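Local coordinates for E3 ubiquitin-protein ligase TRIM65 (Homo sapiens, PDB 7JL4) that acts as an E3 ubiquitin ligase in innate immunity, autophagy and inflammation, represented here by its C-terminal PRY-SPRY (B30.2) domain, at residues Leu22-Val27 with Leu186-Gln191; Phe57-Val62 with Thr102-Arg107; Val62-Ser67 with Pro176-Leu181. All blocks are in the same frame, centred on the assembly; numbering follows the deposited sequence.

Contact 1 (Leu22-Val27 with Leu186-Gln191); sequences LTFDPV and LTLCHQ
F24 and L188 meet face-on at the seam of the PRY-SPRY beta-sandwich, where the chain leading toward strand 33-36 runs past the C-terminal strand 185-188. L188, followed outward, touches something at every step. Its CB lies beside the carbonyl oxygen of L22. CG comes over the ring face at its CZ end, 3.5 Å from F24 CZ. Beyond it the branches part. CD1 settles over the middle of the ring in a CH-pi contact, 3.6 Å from the centroid of F24 and only 8° off the ring normal, while its other flank rests on the backbone of L22 and T23 and reaches L22 CB at 3.9 Å. CD2 stays near the rim, closest to F24 CZ. F24 meets this methyl because its CG stands opposite the carbonyl carbon (chi1 -66°), which swings the ring toward strand 185-188; its edge then faces the carbonyl oxygen of L186. Replacing F24 with an alanine would probably strip L188 CD1 of the ring face it lies on and open a gap between L186, L188 and V42. L188 and L186 also touch F178 of the other sheet, and the buried ring itself packs on V42 and V62, consistent with a place in the apolar filling between the two layers. Polar bonds close the outer end of the contact. A water accepts from L22 N and donates to the carbonyl oxygen of C189, tying the two backbones together at the residue before H190. The imidazole of H190 presents its edge to the backbone of L22: NE2 donates to L22 O over 2.8 Å, almost straight at 176°, with the oxygen in the imidazole plane but the nitrogen tilted out of the plane of the carbonyl.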
# COMPACT_ATOMS: atom_id res chain seq x y z
N LEU A 22 11.35 0.10 -0.56
CA LEU A 22 10.66 -0.48 0.59
C LEU A 22 10.85 -1.99 0.65
O LEU A 22 11.08 -2.65 -0.37
CB LEU A 22 9.16 -0.17 0.54
CG LEU A 22 8.71 1.30 0.45
CD1 LEU A 22 7.19 1.33 0.44
CD2 LEU A 22 9.33 2.16 1.55
N THR A 23 10.73 -2.54 1.86
CA THR A 23 10.70 -3.99 2.07
C THR A 23 9.60 -4.34 3.06
O THR A 23 9.27 -3.54 3.94
CB THR A 23 12.04 -4.54 2.59
OG1 THR A 23 12.42 -3.84 3.78
CG2 THR A 23 13.14 -4.37 1.55
N PHE A 24 9.01 -5.53 2.91
CA PHE A 24 7.98 -5.97 3.85
C PHE A 24 8.60 -6.37 5.19
O PHE A 24 9.77 -6.73 5.28
CB PHE A 24 7.18 -7.13 3.25
CG PHE A 24 6.36 -6.73 2.06
CD1 PHE A 24 5.29 -5.86 2.19
CD2 PHE A 24 6.67 -7.22 0.79
CE1 PHE A 24 4.52 -5.49 1.07
CE2 PHE A 24 5.90 -6.88 -0.32
CZ PHE A 24 4.83 -6.00 -0.19
N ASP A 25 7.79 -6.24 6.25
CA ASP A 25 8.17 -6.66 7.59
C ASP A 25 7.61 -8.05 7.82
O ASP A 25 6.39 -8.19 7.96
CB ASP A 25 7.62 -5.67 8.62
CG ASP A 25 7.76 -6.14 10.06
OD1 ASP A 25 8.38 -7.20 10.32
OD2 ASP A 25 7.22 -5.44 10.95
N PRO A 26 8.45 -9.10 7.83
CA PRO A 26 7.92 -10.47 7.99
C PRO A 26 7.26 -10.75 9.33
O PRO A 26 6.43 -11.65 9.40
CB PRO A 26 9.17 -11.36 7.80
CG PRO A 26 10.37 -10.43 7.95
CD PRO A 26 9.91 -9.05 7.59
N VAL A 27 7.62 -10.02 10.39
CA VAL A 27 6.98 -10.26 11.68
C VAL A 27 5.51 -9.86 11.63
O VAL A 27 4.65 -10.48 12.27
CB VAL A 27 7.74 -9.51 12.80
CG1 VAL A 27 7.14 -9.84 14.17
CG2 VAL A 27 9.23 -9.87 12.76
N LEU A 186 1.77 -8.67 -4.37
CA LEU A 186 2.24 -7.28 -4.44
C LEU A 186 3.76 -7.27 -4.47
O LEU A 186 4.40 -8.00 -3.70
CB LEU A 186 1.77 -6.44 -3.25
CG LEU A 186 0.28 -6.09 -3.12
CD1 LEU A 186 -0.01 -5.30 -1.84
CD2 LEU A 186 -0.16 -5.29 -4.32
N THR A 187 4.33 -6.43 -5.34
CA THR A 187 5.78 -6.27 -5.48
C THR A 187 6.16 -4.82 -5.22
O THR A 187 5.66 -3.92 -5.90
CB THR A 187 6.22 -6.70 -6.88
OG1 THR A 187 5.71 -8.01 -7.18
CG2 THR A 187 7.74 -6.70 -6.97
N LEU A 188 7.04 -4.58 -4.24
CA LEU A 188 7.56 -3.25 -3.96
C LEU A 188 8.67 -2.95 -4.96
O LEU A 188 9.70 -3.63 -4.97
CB LEU A 188 8.11 -3.18 -2.53
CG LEU A 188 7.11 -3.62 -1.44
CD1 LEU A 188 7.81 -3.78 -0.11
CD2 LEU A 188 6.00 -2.63 -1.32
N CYS A 189 8.46 -1.96 -5.83
CA CYS A 189 9.40 -1.72 -6.92
C CYS A 189 10.58 -0.92 -6.39
O CYS A 189 10.40 -0.01 -5.57
CB CYS A 189 8.72 -0.95 -8.05
SG CYS A 189 7.27 -1.78 -8.74
N HIS A 190 11.78 -1.27 -6.84
CA HIS A 190 12.98 -0.54 -6.44
C HIS A 190 13.56 0.24 -7.61
O HIS A 190 13.47 -0.18 -8.77
CB HIS A 190 14.04 -1.49 -5.87
CG HIS A 190 13.74 -1.95 -4.48
ND1 HIS A 190 14.66 -2.65 -3.72
CD2 HIS A 190 12.65 -1.80 -3.70
CE1 HIS A 190 14.13 -2.92 -2.54
NE2 HIS A 190 12.91 -2.41 -2.50
N GLN A 191 14.17 1.40 -7.30
CA GLN A 191 14.86 2.22 -8.31
C GLN A 191 16.22 2.65 -7.81
O GLN A 191 16.69 2.15 -6.80
CB GLN A 191 14.03 3.45 -8.68
CG GLN A 191 12.69 3.18 -9.32
CD GLN A 191 12.82 2.75 -10.77
OE1 GLN A 191 13.86 2.97 -11.41
NE2 GLN A 191 11.76 2.15 -11.31
O HOH W 1 9.91 0.75 -3.08

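Contact 2 (Phe57-Val62 with Thr102-Arg107)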
# COMPACT_ATOMS: atom_id res chain seq x y z
N PHE A 57 -0.48 -9.74 11.57
CA PHE A 57 -1.85 -9.34 11.26
C PHE A 57 -2.75 -10.57 11.16
O PHE A 57 -2.41 -11.54 10.47
CB PHE A 57 -1.89 -8.57 9.94
CG PHE A 57 -1.54 -7.11 10.05
CD1 PHE A 57 -2.47 -6.19 10.51
CD2 PHE A 57 -0.29 -6.64 9.64
CE1 PHE A 57 -2.18 -4.84 10.60
CE2 PHE A 57 0.02 -5.29 9.72
CZ PHE A 57 -0.93 -4.38 10.21
N GLU A 58 -3.88 -10.54 11.88
CA GLU A 58 -4.96 -11.50 11.65
C GLU A 58 -5.78 -11.10 10.43
O GLU A 58 -6.31 -11.96 9.71
CB GLU A 58 -5.85 -11.59 12.89
CG GLU A 58 -5.13 -12.10 14.14
CD GLU A 58 -6.02 -12.15 15.36
OE1 GLU A 58 -7.20 -11.75 15.28
OE2 GLU A 58 -5.53 -12.58 16.43
N LEU A 59 -5.92 -9.80 10.21
CA LEU A 59 -6.37 -9.26 8.95
C LEU A 59 -5.46 -9.77 7.83
O LEU A 59 -4.37 -10.26 8.07
CB LEU A 59 -6.33 -7.74 9.00
CG LEU A 59 -7.19 -7.28 10.19
CD1 LEU A 59 -6.86 -5.83 10.56
CD2 LEU A 59 -8.65 -7.44 9.91
N TRP A 60 -5.92 -9.63 6.59
CA TRP A 60 -5.12 -10.08 5.45
C TRP A 60 -4.17 -8.96 5.04
O TRP A 60 -4.25 -8.39 3.95
CB TRP A 60 -6.04 -10.48 4.30
CG TRP A 60 -6.90 -11.65 4.63
CD1 TRP A 60 -6.65 -12.58 5.59
CD2 TRP A 60 -8.13 -12.03 4.01
NE1 TRP A 60 -7.66 -13.52 5.61
CE2 TRP A 60 -8.59 -13.19 4.66
CE3 TRP A 60 -8.90 -11.49 2.97
CZ2 TRP A 60 -9.78 -13.85 4.29
CZ3 TRP A 60 -10.10 -12.13 2.62
CH2 TRP A 60 -10.51 -13.30 3.28
N GLN A 61 -3.21 -8.66 5.94
CA GLN A 61 -2.38 -7.46 5.81
C GLN A 61 -0.91 -7.74 6.14
O GLN A 61 -0.55 -8.73 6.78
CB GLN A 61 -2.89 -6.30 6.70
CG GLN A 61 -4.27 -5.79 6.24
CD GLN A 61 -4.92 -4.79 7.18
OE1 GLN A 61 -4.29 -4.22 8.08
NE2 GLN A 61 -6.19 -4.58 6.99
N VAL A 62 -0.07 -6.82 5.68
CA VAL A 62 1.36 -6.84 5.99
C VAL A 62 1.83 -5.40 5.87
O VAL A 62 1.32 -4.64 5.04
CB VAL A 62 2.12 -7.77 5.02
CG1 VAL A 62 1.86 -7.33 3.58
CG2 VAL A 62 3.64 -7.77 5.34
N THR A 102 -11.92 -8.01 6.82
CA THR A 102 -10.54 -8.50 6.76
C THR A 102 -9.54 -7.40 6.43
O THR A 102 -8.34 -7.67 6.38
CB THR A 102 -10.41 -9.62 5.72
OG1 THR A 102 -10.68 -9.07 4.42
CG2 THR A 102 -11.40 -10.76 6.02
N ASP A 103 -10.02 -6.19 6.16
CA ASP A 103 -9.19 -5.05 5.77
C ASP A 103 -9.58 -3.91 6.69
O ASP A 103 -10.77 -3.55 6.76
CB ASP A 103 -9.47 -4.70 4.30
CG ASP A 103 -8.65 -3.52 3.75
OD1 ASP A 103 -7.75 -2.97 4.44
OD2 ASP A 103 -8.93 -3.15 2.58
N ASN A 104 -8.63 -3.36 7.45
CA ASN A 104 -8.96 -2.20 8.27
C ASN A 104 -8.20 -0.94 7.85
O ASN A 104 -8.21 0.05 8.59
CB ASN A 104 -8.74 -2.51 9.76
CG ASN A 104 -7.27 -2.58 10.15
OD1 ASN A 104 -6.38 -2.46 9.30
ND2 ASN A 104 -7.00 -2.73 11.45
N ILE A 105 -7.57 -0.95 6.67
CA ILE A 105 -6.78 0.19 6.22
C ILE A 105 -7.71 1.32 5.80
O ILE A 105 -8.53 1.17 4.89
CB ILE A 105 -5.84 -0.21 5.07
CG1 ILE A 105 -4.89 -1.33 5.51
CG2 ILE A 105 -5.00 1.01 4.61
CD1 ILE A 105 -4.16 -2.02 4.34
N GLY A 106 -7.57 2.48 6.45
CA GLY A 106 -8.50 3.58 6.21
C GLY A 106 -9.84 3.42 6.88
O GLY A 106 -10.76 4.22 6.62
N ARG A 107 -10.00 2.42 7.74
CA ARG A 107 -11.26 2.26 8.44
C ARG A 107 -11.30 2.96 9.79
O ARG A 107 -12.22 2.72 10.58
CB ARG A 107 -11.59 0.79 8.64
CG ARG A 107 -12.31 0.11 7.46
CD ARG A 107 -11.43 -0.02 6.23
NE ARG A 107 -12.08 -0.83 5.20
CZ ARG A 107 -11.61 -1.07 3.99
NH1 ARG A 107 -12.32 -1.87 3.18
NH2 ARG A 107 -10.39 -0.65 3.63
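W60 and T102 join the two segments through both backbone and side chain. The backbone link is a single hydrogen bond, W60 N to T102 O at 3.1 Å, lying in the carbonyl plane; W60 is also the centre of an inverse gamma turn, so the bond is made where the chain bends sharply into strand 61-63.

Van der Waals and CH-pi contacts flank this bond. T102 lies against one face of the indole, its CG2 3.7 Å from the centroid of the W60 six-membered ring and 4° off the normal. With chi1 at 64°, T102 OG1 sits between the backbone N and carbonyl carbon and CG2 is left to cover the ring; the hydroxyl itself is hydrogen-bonded to W179 NE1. L59 packs on the other side of the bond: its CB and CD2 border T102 O, and its side chain crosses that of N104 at about a right angle, L59 CD1 3.2 Å from N104 ND2, a nitrogen that donates to P94 O. The aliphatic chain of Q61 runs past I105 in the opposite direction.

Polar bonds within 102-107 hold that loop's own shape. D103 OD1 accepts from I105 N at 3.0 Å in an Asx turn, overlapping a type II turn from N104 to R107, and D103 OD2 forms a salt bridge with R107 NH2, 3.1 Å away, as well as a hydrogen bond to T85.

The contact thus fastens the loop between strands 84-89 and 111-116 to the start of edge strand 61-63 of the B30.2/SPRY beta-sandwich, with W179 of the adjoining strand 175-180 touching W60, Q61, D103 and I105.

Contact 3 (Val62-Ser67 with Pro176-Leu181)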
# COMPACT_ATOMS: atom_id res chain seq x y z
N VAL A 62 -0.07 -6.82 5.68
CA VAL A 62 1.36 -6.84 5.99
C VAL A 62 1.83 -5.40 5.87
O VAL A 62 1.32 -4.64 5.04
CB VAL A 62 2.12 -7.77 5.02
CG1 VAL A 62 1.86 -7.33 3.58
CG2 VAL A 62 3.64 -7.77 5.34
N GLN A 63 2.80 -5.01 6.70
CA GLN A 63 3.35 -3.66 6.65
C GLN A 63 4.82 -3.71 6.23
O GLN A 63 5.42 -4.78 6.11
CB GLN A 63 3.22 -2.94 8.00
CG GLN A 63 4.12 -3.53 9.09
CD GLN A 63 3.95 -2.87 10.46
OE1 GLN A 63 3.07 -2.04 10.66
NE2 GLN A 63 4.83 -3.23 11.40
N CYS A 64 5.39 -2.54 5.97
CA CYS A 64 6.78 -2.47 5.54
C CYS A 64 7.68 -2.20 6.73
O CYS A 64 7.24 -1.81 7.81
CB CYS A 64 6.98 -1.38 4.48
SG CYS A 64 6.28 -1.80 2.87
N ALA A 65 8.97 -2.40 6.52
CA ALA A 65 9.97 -2.15 7.54
C ALA A 65 10.40 -0.70 7.61
O ALA A 65 11.29 -0.38 8.41
CB ALA A 65 11.20 -3.03 7.30
N GLN A 66 9.84 0.17 6.79
CA GLN A 66 10.22 1.58 6.77
C GLN A 66 9.08 2.44 7.31
O GLN A 66 7.91 2.12 7.10
CB GLN A 66 10.56 2.04 5.35
CG GLN A 66 11.82 1.36 4.78
CD GLN A 66 11.56 -0.06 4.29
OE1 GLN A 66 10.45 -0.41 3.86
NE2 GLN A 66 12.58 -0.89 4.37
N SER A 67 9.42 3.55 7.97
CA SER A 67 8.44 4.54 8.42
C SER A 67 8.90 5.95 8.03
O SER A 67 10.11 6.19 7.85
CB SER A 67 8.28 4.48 9.94
OG SER A 67 7.74 3.23 10.32
N PRO A 176 3.99 2.20 5.61
CA PRO A 176 3.18 1.61 4.55
C PRO A 176 2.56 0.30 5.00
O PRO A 176 3.20 -0.51 5.68
CB PRO A 176 4.18 1.38 3.41
CG PRO A 176 5.34 2.34 3.69
CD PRO A 176 5.40 2.42 5.20
N VAL A 177 1.30 0.06 4.58
CA VAL A 177 0.58 -1.13 4.99
C VAL A 177 -0.37 -1.52 3.85
O VAL A 177 -0.85 -0.66 3.11
CB VAL A 177 -0.16 -0.89 6.33
CG1 VAL A 177 -1.17 0.27 6.20
CG2 VAL A 177 -0.84 -2.18 6.81
N PHE A 178 -0.57 -2.82 3.67
CA PHE A 178 -1.23 -3.37 2.49
C PHE A 178 -2.21 -4.48 2.87
O PHE A 178 -1.96 -5.23 3.81
CB PHE A 178 -0.18 -3.92 1.52
CG PHE A 178 0.82 -2.89 1.09
CD1 PHE A 178 0.56 -2.06 0.02
CD2 PHE A 178 2.01 -2.73 1.79
CE1 PHE A 178 1.45 -1.09 -0.38
CE2 PHE A 178 2.93 -1.75 1.42
CZ PHE A 178 2.64 -0.91 0.33
N TRP A 179 -3.30 -4.60 2.10
CA TRP A 179 -4.27 -5.68 2.22
C TRP A 179 -4.32 -6.44 0.89
O TRP A 179 -4.24 -5.82 -0.18
CB TRP A 179 -5.65 -5.14 2.54
CG TRP A 179 -6.77 -6.15 2.49
CD1 TRP A 179 -7.17 -6.96 3.50
CD2 TRP A 179 -7.65 -6.40 1.38
NE1 TRP A 179 -8.27 -7.73 3.09
CE2 TRP A 179 -8.57 -7.40 1.79
CE3 TRP A 179 -7.75 -5.89 0.09
CZ2 TRP A 179 -9.58 -7.88 0.94
CZ3 TRP A 179 -8.75 -6.37 -0.76
CH2 TRP A 179 -9.64 -7.36 -0.33
N LEU A 180 -4.42 -7.76 0.97
CA LEU A 180 -4.40 -8.62 -0.21
C LEU A 180 -5.46 -9.70 -0.10
O LEU A 180 -5.44 -10.50 0.84
CB LEU A 180 -3.04 -9.31 -0.38
CG LEU A 180 -1.77 -8.56 -0.72
CD1 LEU A 180 -1.19 -7.90 0.53
CD2 LEU A 180 -0.81 -9.57 -1.34
N LEU A 181 -6.33 -9.78 -1.10
CA LEU A 181 -7.20 -10.93 -1.24
C LEU A 181 -6.37 -12.19 -1.50
O LEU A 181 -5.21 -12.12 -1.90
CB LEU A 181 -8.18 -10.70 -2.39
CG LEU A 181 -9.42 -11.58 -2.32
CD1 LEU A 181 -10.09 -11.30 -1.00
CD2 LEU A 181 -10.33 -11.29 -3.48
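C64 SG and F178 CG both stand opposite their own carbonyl carbons (chi1 -72° and -58°), and these rotations bring sulfur and ring edge together across an antiparallel pair at the margin of the six-stranded sheet of the SPRY sandwich. V62 and F178 form a hydrogen-bonded pair: V62 N donates to F178 O at 3.1 Å, and F178 N returns a bond to V62 O at 3.0 Å. Q63 and V177 follow as a non-hydrogen-bonded pair, their CA atoms only 4.1 Å apart. C64 N then donates to P176 O.

The side chains divide between two faces. V62 and F178 point into the sandwich, where V62 CG1 comes within 4.4 Å of L180 CD1 and F178 meets L186 and L188 of the opposite sheet. Q63 and V177 point the other way, and Q63 NE2 turns off to hydrogen-bond D25. P176 packs against C64, its CB 3.8 Å from C64 SG. Beside it the sulfur lies in the plane of the F178 ring, at the edge rather than over the face, 3.7 Å from F178 CE2.

From the N terminus, the chain first lays down 22-27, whose partner 186-191 is at the C terminus, so contact 1 closes almost the whole domain and encloses the other two. Contact 2 joins 57-62 to 102-107, a shorter loop; contact 3 starts from the same strand, sharing V62, and reaches 176-181, so the two cross along the sequence. Strand 61-63 is their common piece, held by the 102-107 loop and by strand 175-180. Contacts 1 and 3 are linked directly, D25 N lying 2.8 Å from Q63 O in a probable hydrogen bond. Together they connect the C-terminal strand, the early 22-27 segment, both sheets and the loop after strand 84-89.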